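Long-range contact in methanol--corrinoid protein co-methyltransferase (Methanosarcina barkeri, PDB 2I2X), which transfers the methyl group of methanol to the cob(I)amide cofactor of its partner corrinoid protein MtaC, a zinc-dependent step of methanogenesis: residues A[121-131]-A[158-169]. Residues are numbered along the deposited sequence; the frame is centred on the assembly and turned at random.
Sequences ALRHTIGDIRE and ADLLSVESMGGK. With ZN (zinc ion), chain Q; K (potassium ion), chain S.
Beyond the strand ends of a parallel beta-alpha-beta crossover of the TIM barrel, the backbone N of Met-166 donates to Asp-128 OD2 at 2.9 Å, meeting that oxygen on its anti side, somewhat out of the carboxylate plane, while the methionine CE lies 3.4 Å from Asp-128 OD1. Arg-130 clasps the same carboxylate side-on: NE reaches OD1, and NH2 takes the syn lone pair of OD2 with an almost straight N-H...O angle of 177°. Asp-128 has its CG opposite the backbone N (chi1 -159°), which carries the carboxylate across to the 158-169 chain. Replacing it with alanine would probably leave the Met-166 N-H without its acceptor and the Arg-130 guanidinium less firmly held, although its NH1 also pairs with Asp-195.

In the crossover, strands 121-126 and 160-163 run at 27° and are joined through helix 143-155. Backbone bonds fix their register, among them His-124 N to Leu-160 O at 3.1 Å. Inside the barrel, Arg-123 directs NE and NH2 at one acceptor, Ser-162 OG, which lies in the guanidinium plane; Glu-42 pairs with NH1, and Gly-216 O also bonds the serine hydroxyl. Where the strands diverge, two waters span the gap, one joining Ile-126 O to Glu-164 N, the other Asp-128 N to Glu-164 O.

Glu-164 is thereby linked through water at both its backbone N and O to the 121-131 segment, at the C-terminal barrel mouth. Cys-220 and Cys-269 share its zinc ion, and Glu-86 and Glu-313 its potassium ion. The Glu-164 carboxylate bridges the metals, OE1 2.1 Å from zinc and OE2 2.4 Å from potassium.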
loop_
_atom_site.group_PDB
_atom_site.type_symbol
_atom_site.label_atom_id
_atom_site.label_comp_id
_atom_site.label_asym_id
_atom_site.label_seq_id
_atom_site.Cartn_x
_atom_site.Cartn_y
_atom_site.Cartn_z
ATOM N N ALA A 121 -8.819 -6.362 -19.295
ATOM C CA ALA A 121 -7.882 -6.854 -20.307
ATOM C C ALA A 121 -6.683 -7.385 -19.567
ATOM O O ALA A 121 -6.414 -6.981 -18.443
ATOM C CB ALA A 121 -7.474 -5.736 -21.311
ATOM N N LEU A 122 -6.000 -8.338 -20.169
ATOM C CA LEU A 122 -4.864 -8.946 -19.537
ATOM C C LEU A 122 -3.554 -8.619 -20.286
ATOM O O LEU A 122 -3.429 -8.826 -21.476
ATOM C CB LEU A 122 -5.095 -10.454 -19.420
ATOM C CG LEU A 122 -3.918 -11.271 -18.879
ATOM C CD1 LEU A 122 -3.602 -10.871 -17.447
ATOM C CD2 LEU A 122 -4.162 -12.766 -19.013
ATOM N N ARG A 123 -2.578 -8.105 -19.571
ATOM C CA ARG A 123 -1.313 -7.804 -20.166
ATOM C C ARG A 123 -0.299 -8.759 -19.604
ATOM O O ARG A 123 -0.212 -8.919 -18.376
ATOM C CB ARG A 123 -0.914 -6.405 -19.808
ATOM C CG ARG A 123 0.481 -6.027 -20.235
ATOM C CD ARG A 123 0.693 -4.639 -19.699
ATOM N NE ARG A 123 1.384 -3.819 -20.638
ATOM C CZ ARG A 123 1.112 -2.550 -20.879
ATOM N NH1 ARG A 123 0.148 -1.901 -20.248
ATOM N NH2 ARG A 123 1.845 -1.929 -21.783
ATOM N N HIS A 124 0.445 -9.398 -20.508
ATOM C CA HIS A 124 1.565 -10.224 -20.152
ATOM C C HIS A 124 2.805 -9.545 -20.654
ATOM O O HIS A 124 2.871 -9.136 -21.811
ATOM C CB HIS A 124 1.444 -11.608 -20.791
ATOM C CG HIS A 124 0.989 -12.666 -19.838
ATOM N ND1 HIS A 124 -0.059 -12.478 -18.954
ATOM C CD2 HIS A 124 1.455 -13.913 -19.607
ATOM C CE1 HIS A 124 -0.229 -13.573 -18.238
ATOM N NE2 HIS A 124 0.689 -14.450 -18.600
ATOM N N THR A 125 3.780 -9.426 -19.764
ATOM C CA THR A 125 5.077 -8.848 -20.050
ATOM C C THR A 125 6.119 -9.976 -19.976
ATOM O O THR A 125 6.515 -10.422 -18.878
ATOM C CB THR A 125 5.396 -7.754 -19.016
ATOM O OG1 THR A 125 4.407 -6.738 -19.108
ATOM C CG2 THR A 125 6.809 -7.137 -19.226
ATOM N N ILE A 126 6.547 -10.441 -21.160
ATOM C CA ILE A 126 7.513 -11.510 -21.294
ATOM C C ILE A 126 8.811 -11.010 -20.668
ATOM O O ILE A 126 9.094 -9.811 -20.680
ATOM C CB ILE A 126 7.650 -11.883 -22.801
ATOM C CG1 ILE A 126 6.479 -12.777 -23.251
ATOM C CG2 ILE A 126 8.978 -12.638 -23.135
ATOM C CD1 ILE A 126 5.084 -12.289 -22.890
ATOM N N GLY A 127 9.571 -11.909 -20.058
ATOM C CA GLY A 127 10.937 -11.569 -19.652
ATOM C C GLY A 127 11.968 -11.522 -20.790
ATOM O O GLY A 127 11.963 -12.374 -21.681
ATOM N N ASP A 128 12.859 -10.530 -20.769
ATOM C CA ASP A 128 13.940 -10.508 -21.753
ATOM C C ASP A 128 14.953 -11.534 -21.343
ATOM O O ASP A 128 15.863 -11.253 -20.577
ATOM C CB ASP A 128 14.601 -9.135 -21.931
ATOM C CG ASP A 128 15.341 -9.018 -23.287
ATOM O OD1 ASP A 128 15.710 -10.082 -23.840
ATOM O OD2 ASP A 128 15.561 -7.882 -23.783
ATOM N N ILE A 129 14.765 -12.742 -21.852
ATOM C CA ILE A 129 15.592 -13.876 -21.478
ATOM C C ILE A 129 16.891 -14.000 -22.313
ATOM O O ILE A 129 17.689 -14.907 -22.071
ATOM C CB ILE A 129 14.777 -15.184 -21.577
ATOM C CG1 ILE A 129 14.259 -15.410 -23.012
ATOM C CG2 ILE A 129 13.650 -15.160 -20.614
ATOM C CD1 ILE A 129 13.705 -16.817 -23.280
ATOM N N ARG A 130 17.111 -13.095 -23.270
ATOM C CA ARG A 130 18.268 -13.170 -24.186
ATOM C C ARG A 130 19.606 -12.811 -23.510
ATOM O O ARG A 130 20.289 -11.873 -23.903
ATOM C CB ARG A 130 18.034 -12.288 -25.418
ATOM C CG ARG A 130 16.763 -12.615 -26.208
ATOM C CD ARG A 130 16.435 -11.534 -27.233
ATOM N NE ARG A 130 16.316 -10.206 -26.624
ATOM C CZ ARG A 130 16.567 -9.053 -27.238
ATOM N NH1 ARG A 130 16.969 -9.018 -28.521
ATOM N NH2 ARG A 130 16.430 -7.919 -26.560
ATOM N N GLU A 131 19.958 -13.581 -22.484
ATOM C CA GLU A 131 21.160 -13.349 -21.679
ATOM C C GLU A 131 21.593 -14.645 -20.944
ATOM O O GLU A 131 20.745 -15.475 -20.616
ATOM C CB GLU A 131 20.888 -12.229 -20.683
ATOM C CG GLU A 131 22.009 -11.965 -19.732
ATOM C CD GLU A 131 21.874 -10.663 -18.990
ATOM O OE1 GLU A 131 20.868 -10.491 -18.265
ATOM O OE2 GLU A 131 22.802 -9.827 -19.105
ATOM N N ALA A 158 -3.547 -13.722 -23.113
ATOM C CA ALA A 158 -2.961 -12.388 -23.034
ATOM C C ALA A 158 -3.505 -11.488 -24.135
ATOM O O ALA A 158 -3.581 -11.885 -25.293
ATOM C CB ALA A 158 -1.442 -12.427 -23.032
ATOM N N ASP A 159 -3.923 -10.286 -23.732
ATOM C CA ASP A 159 -4.526 -9.296 -24.613
ATOM C C ASP A 159 -3.474 -8.285 -25.084
ATOM O O ASP A 159 -3.482 -7.854 -26.241
ATOM C CB ASP A 159 -5.636 -8.560 -23.860
ATOM C CG ASP A 159 -6.798 -9.469 -23.472
ATOM O OD1 ASP A 159 -7.094 -9.582 -22.266
ATOM O OD2 ASP A 159 -7.437 -10.069 -24.363
ATOM N N LEU A 160 -2.567 -7.904 -24.190
ATOM C CA LEU A 160 -1.523 -6.929 -24.519
ATOM C C LEU A 160 -0.181 -7.599 -24.326
ATOM O O LEU A 160 -0.007 -8.414 -23.407
ATOM C CB LEU A 160 -1.637 -5.663 -23.653
ATOM C CG LEU A 160 -3.065 -5.094 -23.457
ATOM C CD1 LEU A 160 -3.154 -4.186 -22.235
ATOM C CD2 LEU A 160 -3.623 -4.363 -24.645
ATOM N N LEU A 161 0.772 -7.269 -25.187
ATOM C CA LEU A 161 2.094 -7.877 -25.134
ATOM C C LEU A 161 3.155 -6.809 -24.919
ATOM O O LEU A 161 3.142 -5.791 -25.604
ATOM C CB LEU A 161 2.384 -8.640 -26.438
ATOM C CG LEU A 161 1.368 -9.688 -26.910
ATOM C CD1 LEU A 161 1.783 -10.283 -28.248
ATOM C CD2 LEU A 161 1.180 -10.796 -25.866
ATOM N N SER A 162 4.074 -7.046 -23.989
ATOM C CA SER A 162 5.101 -6.086 -23.643
ATOM C C SER A 162 6.351 -6.844 -23.235
ATOM O O SER A 162 6.301 -8.068 -23.011
ATOM C CB SER A 162 4.646 -5.275 -22.437
ATOM O OG SER A 162 3.847 -4.165 -22.798
ATOM N N VAL A 163 7.459 -6.114 -23.116
ATOM C CA VAL A 163 8.700 -6.633 -22.547
ATOM C C VAL A 163 9.436 -5.422 -22.033
ATOM O O VAL A 163 9.222 -4.327 -22.528
ATOM C CB VAL A 163 9.611 -7.374 -23.609
ATOM C CG1 VAL A 163 9.780 -6.564 -24.865
ATOM C CG2 VAL A 163 11.001 -7.684 -23.024
ATOM N N GLU A 164 10.291 -5.618 -21.047
ATOM C CA GLU A 164 11.260 -4.600 -20.669
ATOM C C GLU A 164 12.609 -5.033 -21.240
ATOM O O GLU A 164 13.325 -5.804 -20.607
ATOM C CB GLU A 164 11.378 -4.516 -19.153
ATOM C CG GLU A 164 10.088 -4.773 -18.468
ATOM C CD GLU A 164 9.907 -3.930 -17.230
ATOM O OE1 GLU A 164 10.841 -3.227 -16.823
ATOM O OE2 GLU A 164 8.816 -3.969 -16.633
ATOM N N SER A 165 12.944 -4.566 -22.433
ATOM C CA SER A 165 14.097 -5.136 -23.143
ATOM C C SER A 165 15.463 -4.551 -22.748
ATOM O O SER A 165 15.538 -3.443 -22.238
ATOM C CB SER A 165 13.876 -5.164 -24.653
ATOM O OG SER A 165 13.645 -3.886 -25.193
ATOM N N MET A 166 16.525 -5.319 -22.982
ATOM C CA MET A 166 17.832 -5.055 -22.417
ATOM C C MET A 166 18.870 -4.465 -23.402
ATOM O O MET A 166 20.051 -4.292 -23.052
ATOM C CB MET A 166 18.398 -6.349 -21.831
ATOM C CG MET A 166 17.625 -7.009 -20.702
ATOM S SD MET A 166 18.401 -8.621 -20.239
ATOM C CE MET A 166 18.368 -9.558 -21.783
ATOM N N GLY A 167 18.457 -4.150 -24.624
ATOM C CA GLY A 167 19.403 -3.538 -25.577
ATOM C C GLY A 167 20.198 -2.379 -24.981
ATOM O O GLY A 167 19.624 -1.404 -24.494
ATOM N N GLY A 168 21.517 -2.484 -25.009
ATOM C CA GLY A 168 22.377 -1.404 -24.526
ATOM C C GLY A 168 22.604 -1.397 -23.014
ATOM O O GLY A 168 23.305 -0.520 -22.483
ATOM N N LYS A 169 22.029 -2.366 -22.311
ATOM C CA LYS A 169 22.142 -2.444 -20.859
ATOM C C LYS A 169 23.600 -2.496 -20.360
ATOM O O LYS A 169 23.967 -1.800 -19.403
ATOM C CB LYS A 169 21.322 -3.650 -20.371
ATOM C CG LYS A 169 21.453 -4.025 -18.918
ATOM C CD LYS A 169 20.366 -5.028 -18.527
ATOM C CE LYS A 169 20.807 -6.474 -18.639
ATOM N NZ LYS A 169 21.293 -7.008 -17.349
HETATM ZN ZN ZN Q . 10.330 -1.805 -15.331
HETATM K K K S . 8.729 -3.908 -14.211
HETATM O O HOH W 1 10.411 -7.842 -19.382
HETATM O O HOH W 2 12.861 -8.371 -18.986
HETATM O O HOH W 3 24.193 -7.484 -18.762
#